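Local coordinates for protein aldo-keto reductase family 1, member B4 (Aldose reductase) (Schistosoma japonicum, PDB 4HBK) that probably catalyses the NADPH-dependent reduction of aldehydes, including aldose sugars, to alcohols, as an aldose reductase of the aldo/keto reductase family, at residues L69-R74 with K296-N301; L101-I106 with L133-L138; W145-K150 with E337-E342. All coordinates share one frame; numbering follows the deposited sequence.

Interaction 1: L69-R74 with K296-N301; sequences LEIGYR and KRIEEN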
loop_
_atom_site.group_PDB
_atom_site.type_symbol
_atom_site.label_atom_id
_atom_site.label_comp_id
_atom_site.label_asym_id
_atom_site.label_seq_id
_atom_site.Cartn_x
_atom_site.Cartn_y
_atom_site.Cartn_z
ATOM N N LEU A 69 -12.069 7.517 -9.931
ATOM C CA LEU A 69 -11.641 8.865 -10.298
ATOM C C LEU A 69 -12.852 9.786 -10.470
ATOM O O LEU A 69 -12.794 10.953 -10.105
ATOM C CB LEU A 69 -10.757 8.867 -11.555
ATOM C CG LEU A 69 -9.377 8.193 -11.506
ATOM C CD1 LEU A 69 -8.704 8.188 -12.887
ATOM C CD2 LEU A 69 -8.475 8.859 -10.499
ATOM N N GLU A 70 -13.952 9.248 -11.004
ATOM C CA GLU A 70 -15.204 10.010 -11.114
ATOM C C GLU A 70 -15.756 10.405 -9.750
ATOM O O GLU A 70 -16.256 11.512 -9.567
ATOM C CB GLU A 70 -16.266 9.225 -11.899
ATOM C CG GLU A 70 -15.968 9.171 -13.380
ATOM C CD GLU A 70 -16.781 8.138 -14.154
ATOM O OE1 GLU A 70 -17.476 7.284 -13.546
ATOM O OE2 GLU A 70 -16.714 8.196 -15.400
ATOM N N ILE A 71 -15.678 9.478 -8.806
ATOM C CA ILE A 71 -16.124 9.715 -7.443
ATOM C C ILE A 71 -15.281 10.799 -6.738
ATOM O O ILE A 71 -15.788 11.561 -5.930
ATOM C CB ILE A 71 -16.133 8.375 -6.653
ATOM C CG1 ILE A 71 -17.360 7.555 -7.063
ATOM C CG2 ILE A 71 -16.115 8.609 -5.137
ATOM C CD1 ILE A 71 -17.250 6.081 -6.737
ATOM N N GLY A 72 -13.994 10.873 -7.052
ATOM C CA GLY A 72 -13.145 11.871 -6.433
ATOM C C GLY A 72 -11.775 11.377 -5.985
ATOM O O GLY A 72 -10.920 12.185 -5.669
ATOM N N TYR A 73 -11.558 10.066 -5.947
ATOM C CA TYR A 73 -10.240 9.528 -5.605
ATOM C C TYR A 73 -9.153 10.173 -6.476
ATOM O O TYR A 73 -9.348 10.346 -7.685
ATOM C CB TYR A 73 -10.187 8.022 -5.859
ATOM C CG TYR A 73 -10.979 7.119 -4.925
ATOM C CD1 TYR A 73 -12.363 7.001 -5.039
ATOM C CD2 TYR A 73 -10.324 6.320 -3.980
ATOM C CE1 TYR A 73 -13.078 6.154 -4.206
ATOM C CE2 TYR A 73 -11.031 5.459 -3.145
ATOM C CZ TYR A 73 -12.412 5.383 -3.272
ATOM O OH TYR A 73 -13.122 4.538 -2.455
ATOM N N ARG A 74 -8.001 10.485 -5.878
ATOM C CA ARG A 74 -6.885 11.090 -6.611
ATOM C C ARG A 74 -5.575 10.336 -6.328
ATOM O O ARG A 74 -4.475 10.880 -6.433
ATOM C CB ARG A 74 -6.754 12.583 -6.261
ATOM C CG ARG A 74 -7.931 13.459 -6.747
ATOM C CD ARG A 74 -8.008 13.468 -8.274
ATOM N NE ARG A 74 -9.121 14.266 -8.799
ATOM C CZ ARG A 74 -10.311 13.772 -9.139
ATOM N NH1 ARG A 74 -10.572 12.474 -8.998
ATOM N NH2 ARG A 74 -11.247 14.579 -9.616
ATOM N N LYS A 296 -20.579 0.486 -5.794
ATOM C CA LYS A 296 -21.194 1.009 -4.572
ATOM C C LYS A 296 -20.212 1.066 -3.401
ATOM O O LYS A 296 -20.287 1.972 -2.580
ATOM C CB LYS A 296 -22.418 0.188 -4.180
ATOM C CG LYS A 296 -23.517 0.168 -5.242
ATOM C CD LYS A 296 -24.553 1.263 -5.020
ATOM C CE LYS A 296 -25.976 0.683 -5.025
ATOM N NZ LYS A 296 -27.015 1.714 -4.697
ATOM N N ARG A 297 -19.307 0.093 -3.322
ATOM C CA ARG A 297 -18.313 0.062 -2.249
ATOM C C ARG A 297 -17.252 1.127 -2.484
ATOM O O ARG A 297 -16.842 1.826 -1.561
ATOM C CB ARG A 297 -17.647 -1.306 -2.141
ATOM C CG ARG A 297 -18.608 -2.444 -1.861
ATOM C CD ARG A 297 -19.819 -1.956 -1.086
ATOM N NE ARG A 297 -19.882 -2.513 0.260
ATOM C CZ ARG A 297 -20.153 -3.787 0.531
ATOM N NH1 ARG A 297 -20.372 -4.647 -0.463
ATOM N NH2 ARG A 297 -20.194 -4.205 1.794
ATOM N N ILE A 298 -16.807 1.250 -3.726
ATOM C CA ILE A 298 -15.846 2.285 -4.056
ATOM C C ILE A 298 -16.389 3.633 -3.615
ATOM O O ILE A 298 -15.673 4.423 -3.009
ATOM C CB ILE A 298 -15.517 2.301 -5.545
ATOM C CG1 ILE A 298 -14.872 0.966 -5.929
ATOM C CG2 ILE A 298 -14.584 3.455 -5.857
ATOM C CD1 ILE A 298 -14.747 0.726 -7.415
ATOM N N GLU A 299 -17.665 3.882 -3.888
ATOM C CA GLU A 299 -18.272 5.161 -3.526
ATOM C C GLU A 299 -18.399 5.318 -2.014
ATOM O O GLU A 299 -18.006 6.336 -1.454
ATOM C CB GLU A 299 -19.640 5.332 -4.188
ATOM C CG GLU A 299 -20.362 6.588 -3.736
ATOM C CD GLU A 299 -21.392 7.080 -4.741
ATOM O OE1 GLU A 299 -21.551 8.314 -4.864
ATOM O OE2 GLU A 299 -22.038 6.240 -5.404
ATOM N N GLU A 300 -18.946 4.306 -1.356
ATOM C CA GLU A 300 -19.086 4.318 0.093
ATOM C C GLU A 300 -17.752 4.596 0.812
ATOM O O GLU A 300 -17.680 5.433 1.716
ATOM C CB GLU A 300 -19.705 2.996 0.557
ATOM C CG GLU A 300 -19.509 2.661 2.018
ATOM C CD GLU A 300 -20.155 1.320 2.410
ATOM O OE1 GLU A 300 -20.914 0.734 1.597
ATOM O OE2 GLU A 300 -19.905 0.854 3.541
ATOM N N ASN A 301 -16.693 3.911 0.397
ATOM C CA ASN A 301 -15.384 4.060 1.044
ATOM C C ASN A 301 -14.876 5.500 1.035
ATOM O O ASN A 301 -14.067 5.890 1.882
ATOM C CB ASN A 301 -14.338 3.144 0.397
ATOM C CG ASN A 301 -14.584 1.669 0.686
ATOM O OD1 ASN A 301 -15.344 1.328 1.585
ATOM N ND2 ASN A 301 -13.927 0.791 -0.069
HETATM O O HOH W 1 -12.301 1.641 -2.388
#

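Interaction 2: L101-I106 with L133-L138; sequences LKREDI and LRLNYL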
loop_
_atom_site.group_PDB
_atom_site.type_symbol
_atom_site.label_atom_id
_atom_site.label_comp_id
_atom_site.label_asym_id
_atom_site.label_seq_id
_atom_site.Cartn_x
_atom_site.Cartn_y
_atom_site.Cartn_z
ATOM N N LEU A 101 -8.397 15.783 -16.458
ATOM C CA LEU A 101 -7.473 15.885 -15.332
ATOM C C LEU A 101 -6.028 15.770 -15.812
ATOM O O LEU A 101 -5.737 15.059 -16.784
ATOM C CB LEU A 101 -7.739 14.787 -14.303
ATOM C CG LEU A 101 -9.099 14.751 -13.621
ATOM C CD1 LEU A 101 -9.140 13.606 -12.624
ATOM C CD2 LEU A 101 -9.370 16.078 -12.938
ATOM N N LYS A 102 -5.128 16.465 -15.123
ATOM C CA LYS A 102 -3.698 16.380 -15.418
ATOM C C LYS A 102 -3.018 15.260 -14.618
ATOM O O LYS A 102 -3.448 14.910 -13.513
ATOM C CB LYS A 102 -3.006 17.729 -15.157
ATOM C CG LYS A 102 -3.487 18.867 -16.065
ATOM C CD LYS A 102 -2.573 20.097 -16.019
ATOM C CE LYS A 102 -2.973 21.086 -14.927
ATOM N NZ LYS A 102 -2.740 20.555 -13.549
ATOM N N ARG A 103 -1.963 14.705 -15.203
ATOM C CA ARG A 103 -1.131 13.698 -14.552
ATOM C C ARG A 103 -0.801 14.094 -13.120
ATOM O O ARG A 103 -0.932 13.287 -12.198
ATOM C CB ARG A 103 0.175 13.501 -15.340
ATOM C CG ARG A 103 1.256 12.670 -14.617
ATOM C CD ARG A 103 0.731 11.282 -14.294
ATOM N NE ARG A 103 1.704 10.473 -13.562
ATOM C CZ ARG A 103 1.788 10.403 -12.235
ATOM N NH1 ARG A 103 0.973 11.115 -11.475
ATOM N NH2 ARG A 103 2.702 9.624 -11.668
ATOM N N GLU A 104 -0.373 15.338 -12.930
ATOM C CA GLU A 104 0.117 15.744 -11.617
ATOM C C GLU A 104 -0.998 15.896 -10.592
ATOM O O GLU A 104 -0.730 16.164 -9.429
ATOM C CB GLU A 104 0.987 17.006 -11.686
ATOM C CG GLU A 104 0.250 18.282 -12.069
ATOM C CD GLU A 104 0.379 18.611 -13.548
ATOM O OE1 GLU A 104 0.453 17.661 -14.377
ATOM O OE2 GLU A 104 0.413 19.823 -13.872
ATOM N N ASP A 105 -2.243 15.717 -11.026
ATOM C CA ASP A 105 -3.389 15.719 -10.114
ATOM C C ASP A 105 -3.595 14.357 -9.445
ATOM O O ASP A 105 -4.381 14.232 -8.516
ATOM C CB ASP A 105 -4.670 16.099 -10.867
ATOM C CG ASP A 105 -4.696 17.569 -11.288
ATOM O OD1 ASP A 105 -4.140 18.406 -10.541
ATOM O OD2 ASP A 105 -5.285 17.877 -12.360
ATOM N N ILE A 106 -2.904 13.329 -9.933
ATOM C CA ILE A 106 -3.105 11.979 -9.416
ATOM C C ILE A 106 -1.835 11.479 -8.754
ATOM O O ILE A 106 -0.728 11.767 -9.214
ATOM C CB ILE A 106 -3.474 10.980 -10.533
ATOM C CG1 ILE A 106 -4.511 11.587 -11.473
ATOM C CG2 ILE A 106 -3.997 9.676 -9.937
ATOM C CD1 ILE A 106 -5.874 11.781 -10.836
ATOM N N LEU A 133 1.719 1.106 -17.141
ATOM C CA LEU A 133 0.851 2.150 -16.591
ATOM C C LEU A 133 0.743 3.342 -17.533
ATOM O O LEU A 133 -0.078 4.234 -17.322
ATOM C CB LEU A 133 1.363 2.612 -15.227
ATOM C CG LEU A 133 1.171 1.610 -14.084
ATOM C CD1 LEU A 133 1.743 2.141 -12.769
ATOM C CD2 LEU A 133 -0.320 1.274 -13.943
ATOM N N ARG A 134 1.597 3.371 -18.553
ATOM C CA ARG A 134 1.567 4.452 -19.528
ATOM C C ARG A 134 1.949 5.799 -18.898
ATOM O O ARG A 134 1.422 6.847 -19.262
ATOM C CB ARG A 134 0.190 4.494 -20.213
ATOM C CG ARG A 134 -0.047 3.230 -21.049
ATOM C CD ARG A 134 -1.501 2.771 -21.076
ATOM N NE ARG A 134 -2.236 3.341 -22.198
ATOM C CZ ARG A 134 -2.775 2.640 -23.195
ATOM N NH1 ARG A 134 -2.686 1.316 -23.226
ATOM N NH2 ARG A 134 -3.422 3.277 -24.162
ATOM N N LEU A 135 2.902 5.748 -17.972
ATOM C CA LEU A 135 3.349 6.910 -17.220
ATOM C C LEU A 135 4.827 7.189 -17.494
ATOM O O LEU A 135 5.562 6.289 -17.901
ATOM C CB LEU A 135 3.171 6.639 -15.726
ATOM C CG LEU A 135 1.737 6.409 -15.259
ATOM C CD1 LEU A 135 1.714 6.130 -13.754
ATOM C CD2 LEU A 135 0.875 7.617 -15.617
ATOM N N ASN A 136 5.267 8.424 -17.251
ATOM C CA ASN A 136 6.689 8.735 -17.354
ATOM C C ASN A 136 7.382 8.654 -16.011
ATOM O O ASN A 136 8.598 8.531 -15.951
ATOM C CB ASN A 136 6.918 10.109 -17.985
ATOM C CG ASN A 136 6.260 10.227 -19.341
ATOM O OD1 ASN A 136 6.443 9.381 -20.213
ATOM N ND2 ASN A 136 5.459 11.254 -19.511
ATOM N N TYR A 137 6.601 8.727 -14.939
ATOM C CA TYR A 137 7.137 8.603 -13.586
ATOM C C TYR A 137 6.059 8.090 -12.631
ATOM O O TYR A 137 4.864 8.178 -12.925
ATOM C CB TYR A 137 7.673 9.949 -13.083
ATOM C CG TYR A 137 6.583 10.957 -12.811
ATOM C CD1 TYR A 137 5.964 11.024 -11.565
ATOM C CD2 TYR A 137 6.154 11.832 -13.807
ATOM C CE1 TYR A 137 4.959 11.939 -11.319
ATOM C CE2 TYR A 137 5.147 12.754 -13.570
ATOM C CZ TYR A 137 4.553 12.803 -12.330
ATOM O OH TYR A 137 3.556 13.729 -12.090
ATOM N N LEU A 138 6.497 7.551 -11.496
ATOM C CA LEU A 138 5.602 7.099 -10.440
ATOM C C LEU A 138 5.721 8.085 -9.297
ATOM O O LEU A 138 6.793 8.638 -9.060
ATOM C CB LEU A 138 6.003 5.698 -9.943
ATOM C CG LEU A 138 5.934 4.520 -10.920
ATOM C CD1 LEU A 138 6.577 3.262 -10.336
ATOM C CD2 LEU A 138 4.487 4.229 -11.309
HETATM O O HOH W 2 3.637 10.467 -15.999
HETATM O O HOH W 3 1.907 13.639 -9.467
#

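Interaction 3: W145-K150 with E337-E342; sequences WPVPLK and EYPFKE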
loop_
_atom_site.group_PDB
_atom_site.type_symbol
_atom_site.label_atom_id
_atom_site.label_comp_id
_atom_site.label_asym_id
_atom_site.label_seq_id
_atom_site.Cartn_x
_atom_site.Cartn_y
_atom_site.Cartn_z
ATOM N N TRP A 145 8.103 -6.607 -0.495
ATOM C CA TRP A 145 8.410 -7.478 0.647
ATOM C C TRP A 145 9.907 -7.374 0.915
ATOM O O TRP A 145 10.662 -6.989 0.024
ATOM C CB TRP A 145 8.059 -8.950 0.335
ATOM C CG TRP A 145 6.581 -9.236 0.287
ATOM C CD1 TRP A 145 5.776 -9.214 -0.812
ATOM C CD2 TRP A 145 5.737 -9.584 1.394
ATOM N NE1 TRP A 145 4.477 -9.525 -0.461
ATOM C CE2 TRP A 145 4.429 -9.758 0.888
ATOM C CE3 TRP A 145 5.960 -9.770 2.759
ATOM C CZ2 TRP A 145 3.344 -10.089 1.706
ATOM C CZ3 TRP A 145 4.881 -10.098 3.571
ATOM C CH2 TRP A 145 3.588 -10.249 3.042
ATOM N N PRO A 146 10.340 -7.712 2.142
ATOM C CA PRO A 146 11.757 -7.875 2.511
ATOM C C PRO A 146 12.345 -9.251 2.138
ATOM O O PRO A 146 13.494 -9.554 2.502
ATOM C CB PRO A 146 11.758 -7.730 4.038
ATOM C CG PRO A 146 10.301 -7.738 4.472
ATOM C CD PRO A 146 9.431 -7.935 3.278
ATOM N N VAL A 147 11.578 -10.063 1.418
ATOM C CA VAL A 147 12.002 -11.432 1.086
ATOM C C VAL A 147 12.218 -11.640 -0.416
ATOM O O VAL A 147 11.269 -11.816 -1.169
ATOM C CB VAL A 147 10.975 -12.472 1.577
ATOM C CG1 VAL A 147 11.382 -13.888 1.126
ATOM C CG2 VAL A 147 10.824 -12.404 3.097
ATOM N N PRO A 148 13.478 -11.629 -0.859
ATOM C CA PRO A 148 13.703 -11.801 -2.295
ATOM C C PRO A 148 13.417 -13.231 -2.759
ATOM O O PRO A 148 13.572 -14.176 -1.989
ATOM C CB PRO A 148 15.188 -11.436 -2.477
ATOM C CG PRO A 148 15.783 -11.552 -1.123
ATOM C CD PRO A 148 14.700 -11.249 -0.135
ATOM N N LEU A 149 12.993 -13.364 -4.011
ATOM C CA LEU A 149 12.680 -14.645 -4.627
ATOM C C LEU A 149 13.540 -14.776 -5.879
ATOM O O LEU A 149 13.958 -13.760 -6.462
ATOM C CB LEU A 149 11.203 -14.689 -5.012
ATOM C CG LEU A 149 10.216 -15.355 -4.047
ATOM C CD1 LEU A 149 10.640 -15.280 -2.603
ATOM C CD2 LEU A 149 8.825 -14.759 -4.234
ATOM N N LYS A 150 13.811 -16.011 -6.291
ATOM C CA LYS A 150 14.680 -16.254 -7.444
ATOM C C LYS A 150 14.174 -15.548 -8.700
ATOM O O LYS A 150 12.998 -15.632 -9.049
ATOM C CB LYS A 150 14.831 -17.758 -7.701
ATOM C CG LYS A 150 15.783 -18.105 -8.844
ATOM C CD LYS A 150 15.872 -19.615 -9.075
ATOM C CE LYS A 150 14.659 -20.151 -9.836
ATOM N NZ LYS A 150 14.746 -19.879 -11.310
ATOM N N GLU A 337 14.885 -13.007 6.283
ATOM C CA GLU A 337 14.233 -11.700 6.422
ATOM C C GLU A 337 12.711 -11.787 6.449
ATOM O O GLU A 337 12.032 -10.797 6.181
ATOM C CB GLU A 337 14.671 -10.740 5.304
ATOM C CG GLU A 337 16.152 -10.447 5.277
ATOM C CD GLU A 337 16.606 -9.749 6.538
ATOM O OE1 GLU A 337 15.755 -9.131 7.217
ATOM O OE2 GLU A 337 17.806 -9.831 6.866
ATOM N N TYR A 338 12.169 -12.962 6.744
ATOM C CA TYR A 338 10.725 -13.058 6.916
ATOM C C TYR A 338 10.375 -12.071 8.022
ATOM O O TYR A 338 10.990 -12.098 9.081
ATOM C CB TYR A 338 10.305 -14.477 7.279
ATOM C CG TYR A 338 8.838 -14.604 7.578
ATOM C CD1 TYR A 338 7.899 -14.560 6.554
ATOM C CD2 TYR A 338 8.385 -14.761 8.888
ATOM C CE1 TYR A 338 6.556 -14.667 6.821
ATOM C CE2 TYR A 338 7.038 -14.874 9.163
ATOM C CZ TYR A 338 6.128 -14.820 8.125
ATOM O OH TYR A 338 4.789 -14.934 8.393
ATOM N N PRO A 339 9.428 -11.156 7.757
ATOM C CA PRO A 339 9.243 -9.994 8.641
ATOM C C PRO A 339 8.408 -10.208 9.909
ATOM O O PRO A 339 8.501 -9.382 10.815
ATOM C CB PRO A 339 8.553 -8.967 7.726
ATOM C CG PRO A 339 7.822 -9.788 6.734
ATOM C CD PRO A 339 8.730 -10.981 6.472
ATOM N N PHE A 340 7.630 -11.281 9.996
ATOM C CA PHE A 340 6.577 -11.337 11.016
ATOM C C PHE A 340 6.872 -12.244 12.212
ATOM O O PHE A 340 5.987 -12.510 13.034
ATOM C CB PHE A 340 5.236 -11.729 10.384
ATOM C CG PHE A 340 4.807 -10.830 9.258
ATOM C CD1 PHE A 340 5.054 -9.467 9.305
ATOM C CD2 PHE A 340 4.155 -11.350 8.155
ATOM C CE1 PHE A 340 4.655 -8.639 8.265
ATOM C CE2 PHE A 340 3.749 -10.535 7.118
ATOM C CZ PHE A 340 4.002 -9.175 7.165
ATOM N N LYS A 341 8.097 -12.730 12.323
ATOM C CA LYS A 341 8.411 -13.540 13.497
ATOM C C LYS A 341 8.805 -12.670 14.699
ATOM O O LYS A 341 8.459 -12.985 15.838
ATOM C CB LYS A 341 9.432 -14.647 13.194
ATOM C CG LYS A 341 10.841 -14.185 12.911
ATOM C CD LYS A 341 11.811 -15.371 12.995
ATOM C CE LYS A 341 11.704 -16.082 14.353
ATOM N NZ LYS A 341 12.535 -17.327 14.436
ATOM N N GLU A 342 9.486 -11.557 14.439
ATOM C CA GLU A 342 9.780 -10.586 15.495
ATOM C C GLU A 342 8.497 -9.951 16.001
ATOM O O GLU A 342 7.479 -9.965 15.306
ATOM C CB GLU A 342 10.737 -9.504 14.995
ATOM C CG GLU A 342 12.190 -9.943 14.989
ATOM C CD GLU A 342 13.034 -9.121 14.037
ATOM O OE1 GLU A 342 13.275 -7.933 14.335
ATOM O OE2 GLU A 342 13.448 -9.666 12.986
#

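Interaction 1: L69-R74 with K296-N301
Ile-71, in the last turn of helix 60-71, and Tyr-73, just beyond its end, reach across to helix 295-302, and each makes a different kind of contact. The phenol is the polar one: its OH donates to Ile-298 O at 2.6 Å, and the hydroxyl oxygen lies in the plane of that carbonyl, on a lone pair, at a C=O...donor angle of 135°. Water 1 gives the hydroxyl a second partner. It donates to Tyr-73 OH and accepts from Asn-301 ND2 (both 3.0 Å), so the phenol is both donor and acceptor, and the two bonds together restrict the rotation of its O-H.

The apolar part centres on the CG2 branch of Ile-298. A chi1 of -62° sets CG1 beside the backbone N and so turns CG2 opposite it, where it meets Tyr-73 CE1 at 3.5 Å and Ile-71 CD1 at 3.8 Å. The chain of Ile-71 is extended (chi2 161°), which carries CD1 onto the helix backbone, 3.5 Å from Glu-299 CA; CB of Glu-299 adjoins the same methyl, the two side chains crossing at about a right angle.

On the loop itself, Arg-74 NH1 donates to both Leu-69 O (2.9 Å) and Tyr-73 O (2.8 Å); the first bond ties the loop back to the helix, the second holds the arginine on its own loop.

The two helices follow the first and last strands of the parallel (beta/alpha)8 barrel, 51-52 and 287-288, so the contact closes the outer ring of helices. Ile-298 also touches Ala-64 and Ala-68 of helix 60-71, and Asn-301 packs on helix 273-283.

Interaction 2: L101-I106 with L133-L138
Two alpha-to-beta loops of the barrel, each leading into one of the adjacent strands 107-112 and 138-143, meet through a cation-pi stack of Arg-103 on Tyr-137. The guanidinium lies nearly flat on one ring face, with the planes 18° apart. It is displaced toward the rim: Arg-103 CZ is 4.1 Å from the ring centroid, and Arg-103 NH2 comes to 3.3 Å from Tyr-137 CE1. With CG of Arg-103 opposite the backbone N (chi1 169°), that carbon passes Tyr-137 OH at 3.6 Å, and the bend at chi2 then folds the chain so that the guanidinium comes over the ring.

The stack is fixed by a bond from the same residue pair. Arg-103 NH2 donates to Tyr-137 O at 2.9 Å with an N-H...O angle of 164°; the acceptor lies in the guanidinium plane, whereas the donor stands above the carbonyl plane. NH2 also forms a salt bridge with Asp-139, and Tyr-137 has a second cationic neighbour in Lys-188. Leu-135 CD2 packs at 3.6 Å from Arg-103 NE. Water 3 connects Ile-106 O, to which it donates, with Tyr-137 OH, from which it accepts.

With helix 119-133 between the two strands, the contact joins the start of a beta-alpha-beta crossover to its return loop, the repeating element of a (beta/alpha)8 barrel.

Interaction 3: W145-K150 with E337-E342
The indole of Trp-145 presents its six-membered ring edge-on to Phe-340: CZ3 lies 3.7 Å from Phe-340 CE2, which is near the indole plane. This edge lies at the catalytic end of the (beta/alpha)8 barrel, where the C-terminal loop of the aldo/keto reductases folds beside the loop after strand 138-143. The phenyl is approached obliquely, its plane 68° from the indole's and the centroids 6.0 Å apart, an oblique aromatic pair. One face of the phenyl is occupied from within its own segment by Pro-339, whose CG stands 3.6 Å above the ring plane over the centre. The same CG also adjoins the indole edge.

Trp-145 directly follows His-144, the predicted substrate-binding residue, consistent with the tryptophan that lines the substrate pocket in other aldose reductases.

Next to the aromatic pair, two prolines meet at about a right angle, Pro-146 CG lying 3.9 Å from Pro-339 CB. No hydrogen bond joins the two segments; the polar links run to third parties. Glu-337 turns its carboxylate away to Arg-198 and Gln-199, and Asn-196 donates to Pro-339 O.

Pro-146 O accepts from His-171 and is also approached by Glu-337 CB at 3.3 Å, while Val-147 CG2 rests 3.7 Å from Glu-337 O and 3.9 Å from Tyr-338 CA.

Interactions 1 and 2 are neighbours on the barrel's outer side: their centres are 19 Å apart and they touch, Leu-69 CD2 meeting Ile-106 CD1 at 3.9 Å and Arg-74 CZ meeting Leu-101 CD1 at 3.7 Å. Along the chain, interaction 2 is nested within the loop that interaction 1 closes. Interaction 3 lies across the chain's centre from both, its centre about 33 Å and 31 Å from theirs, with no touch. It is the one beside the predicted active site: the Trp-145 side chain is about 4 Å from that of His-144, the Leu-138 side chain of interaction 2 about 11 Å. Leu-138 is about 8 Å from Lys-111, predicted to lower the pKa of the active-site tyrosine.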